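Local structure of alpha-galactosidase (Thermus thermophilus, 6LCJ) at residues V262-N267 and L272-A277. The protein probably hydrolyses terminal alpha-galactosyl residues from galactosides, as a hexameric, thermostable glycosidase of the GH36 (melibiase) family. Numbering follows the deposited sequence.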
loop_
_atom_site.group_PDB
_atom_site.type_symbol
_atom_site.label_atom_id
_atom_site.label_comp_id
_atom_site.label_asym_id
_atom_site.label_seq_id
_atom_site.Cartn_x
_atom_site.Cartn_y
_atom_site.Cartn_z
ATOM N N VAL E 262 -21.777 -19.984 -2.727
ATOM C CA VAL E 262 -20.426 -20.315 -3.151
ATOM C C VAL E 262 -20.303 -20.137 -4.661
ATOM O O VAL E 262 -21.169 -20.568 -5.431
ATOM C CB VAL E 262 -20.095 -21.747 -2.711
ATOM C CG1 VAL E 262 -18.772 -22.228 -3.308
ATOM C CG2 VAL E 262 -20.073 -21.805 -1.197
ATOM N N ARG E 263 -19.236 -19.477 -5.093
ATOM C CA ARG E 263 -19.018 -19.267 -6.520
ATOM C C ARG E 263 -18.522 -20.559 -7.160
ATOM O O ARG E 263 -17.634 -21.234 -6.622
ATOM C CB ARG E 263 -18.028 -18.125 -6.730
ATOM C CG ARG E 263 -18.328 -16.949 -5.802
ATOM C CD ARG E 263 -18.160 -15.620 -6.478
ATOM N NE ARG E 263 -19.303 -15.294 -7.329
ATOM C CZ ARG E 263 -19.931 -14.121 -7.321
ATOM N NH1 ARG E 263 -19.528 -13.163 -6.490
ATOM N NH2 ARG E 263 -20.960 -13.908 -8.140
ATOM N N ALA E 264 -19.135 -20.938 -8.279
ATOM C CA ALA E 264 -18.737 -22.156 -8.978
ATOM C C ALA E 264 -18.107 -21.864 -10.337
ATOM O O ALA E 264 -17.955 -22.776 -11.150
ATOM C CB ALA E 264 -19.928 -23.103 -9.135
ATOM N N GLY E 265 -17.736 -20.620 -10.599
ATOM C CA GLY E 265 -17.064 -20.273 -11.832
ATOM C C GLY E 265 -17.809 -19.322 -12.745
ATOM O O GLY E 265 -18.752 -18.643 -12.332
ATOM N N PHE E 266 -17.384 -19.268 -14.004
ATOM C CA PHE E 266 -17.913 -18.317 -14.971
ATOM C C PHE E 266 -17.962 -18.986 -16.333
ATOM O O PHE E 266 -16.923 -19.367 -16.880
ATOM C CB PHE E 266 -17.054 -17.059 -15.022
ATOM C CG PHE E 266 -17.704 -15.922 -15.735
ATOM C CD1 PHE E 266 -17.602 -15.800 -17.117
ATOM C CD2 PHE E 266 -18.435 -14.975 -15.030
ATOM C CE1 PHE E 266 -18.209 -14.748 -17.774
ATOM C CE2 PHE E 266 -19.055 -13.921 -15.685
ATOM C CZ PHE E 266 -18.938 -13.801 -17.055
ATOM N N ASN E 267 -19.164 -19.116 -16.883
ATOM C CA ASN E 267 -19.359 -19.814 -18.145
ATOM C C ASN E 267 -20.682 -19.352 -18.730
ATOM O O ASN E 267 -21.536 -18.818 -18.018
ATOM C CB ASN E 267 -19.334 -21.335 -17.953
ATOM C CG ASN E 267 -18.970 -22.078 -19.227
ATOM O OD1 ASN E 267 -18.126 -21.627 -20.002
ATOM N ND2 ASN E 267 -19.606 -23.222 -19.447
ATOM N N LEU E 272 -21.471 -18.665 -12.142
ATOM C CA LEU E 272 -22.022 -19.975 -11.860
ATOM C C LEU E 272 -22.132 -20.184 -10.358
ATOM O O LEU E 272 -21.307 -19.706 -9.577
ATOM C CB LEU E 272 -21.153 -21.082 -12.460
ATOM C CG LEU E 272 -20.823 -20.947 -13.943
ATOM C CD1 LEU E 272 -19.917 -22.087 -14.349
ATOM C CD2 LEU E 272 -22.099 -20.919 -14.763
ATOM N N TYR E 273 -23.159 -20.923 -9.975
ATOM C CA TYR E 273 -23.420 -21.271 -8.596
ATOM C C TYR E 273 -23.721 -22.753 -8.565
ATOM O O TYR E 273 -23.963 -23.371 -9.600
ATOM C CB TYR E 273 -24.581 -20.440 -8.015
ATOM C CG TYR E 273 -24.293 -18.962 -8.073
ATOM C CD1 TYR E 273 -23.353 -18.393 -7.228
ATOM C CD2 TYR E 273 -24.929 -18.151 -8.981
ATOM C CE1 TYR E 273 -23.065 -17.059 -7.275
ATOM C CE2 TYR E 273 -24.653 -16.796 -9.034
ATOM C CZ TYR E 273 -23.716 -16.260 -8.179
ATOM O OH TYR E 273 -23.431 -14.917 -8.222
ATOM N N ALA E 274 -23.687 -23.324 -7.371
ATOM C CA ALA E 274 -23.798 -24.757 -7.201
ATOM C C ALA E 274 -25.041 -25.071 -6.387
ATOM O O ALA E 274 -25.473 -24.269 -5.552
ATOM C CB ALA E 274 -22.557 -25.325 -6.508
ATOM N N LEU E 275 -25.624 -26.237 -6.650
ATOM C CA LEU E 275 -26.618 -26.807 -5.758
ATOM C C LEU E 275 -25.905 -27.652 -4.717
ATOM O O LEU E 275 -24.877 -28.268 -5.001
ATOM C CB LEU E 275 -27.636 -27.644 -6.531
ATOM C CG LEU E 275 -28.422 -26.867 -7.587
ATOM C CD1 LEU E 275 -29.226 -27.829 -8.448
ATOM C CD2 LEU E 275 -29.318 -25.793 -6.969
ATOM N N ASP E 276 -26.449 -27.662 -3.500
ATOM C CA ASP E 276 -25.762 -28.248 -2.352
ATOM C C ASP E 276 -25.960 -29.755 -2.367
ATOM O O ASP E 276 -27.038 -30.250 -2.040
ATOM C CB ASP E 276 -26.285 -27.624 -1.060
ATOM C CG ASP E 276 -25.665 -28.223 0.192
ATOM O OD1 ASP E 276 -24.773 -29.096 0.102
ATOM O OD2 ASP E 276 -26.072 -27.790 1.292
ATOM N N ALA E 277 -24.909 -30.490 -2.726
ATOM C CA ALA E 277 -24.997 -31.938 -2.781
ATOM C C ALA E 277 -25.026 -32.578 -1.396
ATOM O O ALA E 277 -25.156 -33.804 -1.297
ATOM C CB ALA E 277 -23.829 -32.490 -3.615
HETATM O O HOH W 1 -23.381 -21.793 -4.998
HETATM O O HOH W 2 -20.055 -17.547 -9.140
#
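Two backbone hydrogen bonds join Ala264 and Gly265 to Leu272 in an antiparallel beta hairpin, strands 263-267 and 270-274, which follows strand 229-234 of the parallel barrel sheet. Ala264 N gives a nearly straight hydrogen bond to Leu272 O (2.8 Å), and Leu272 N returns one to Gly265 O (2.7 Å). Near Val262 the two chains draw apart, and a water bridges them, donating to Val262 O and accepting from Ala274 N at 2.8 Å. A second water, in the plane of the Arg263 guanidinium, accepts a hydrogen bond from Arg263 NE and donates to Leu272 O, which thus has two donors. The hairpin belongs to the TIM-barrel domain, where strand 238-240 completes a small three-stranded sheet. Leu272 sets CB against Gly265 O (3.4 Å); with CG anti to the carbonyl carbon (chi1 -52°), its CD1 reaches Asn267 CB (3.7 Å), while the side chain also touches Leu238 and Thr240. With an alanine in place of Leu272, the space between Asn267 and strand 238-240 is likely to be left unfilled. Arg263 and Tyr273 run side by side, guanidinium and ring 31° apart, with NH2 2.7 Å from Tyr273 OH at a poor hydrogen-bonding angle. Val262 O meets the ring edge at CD1, 3.6 Å away. The Phe266 ring meets Trp371 of a second subunit edge-to-face.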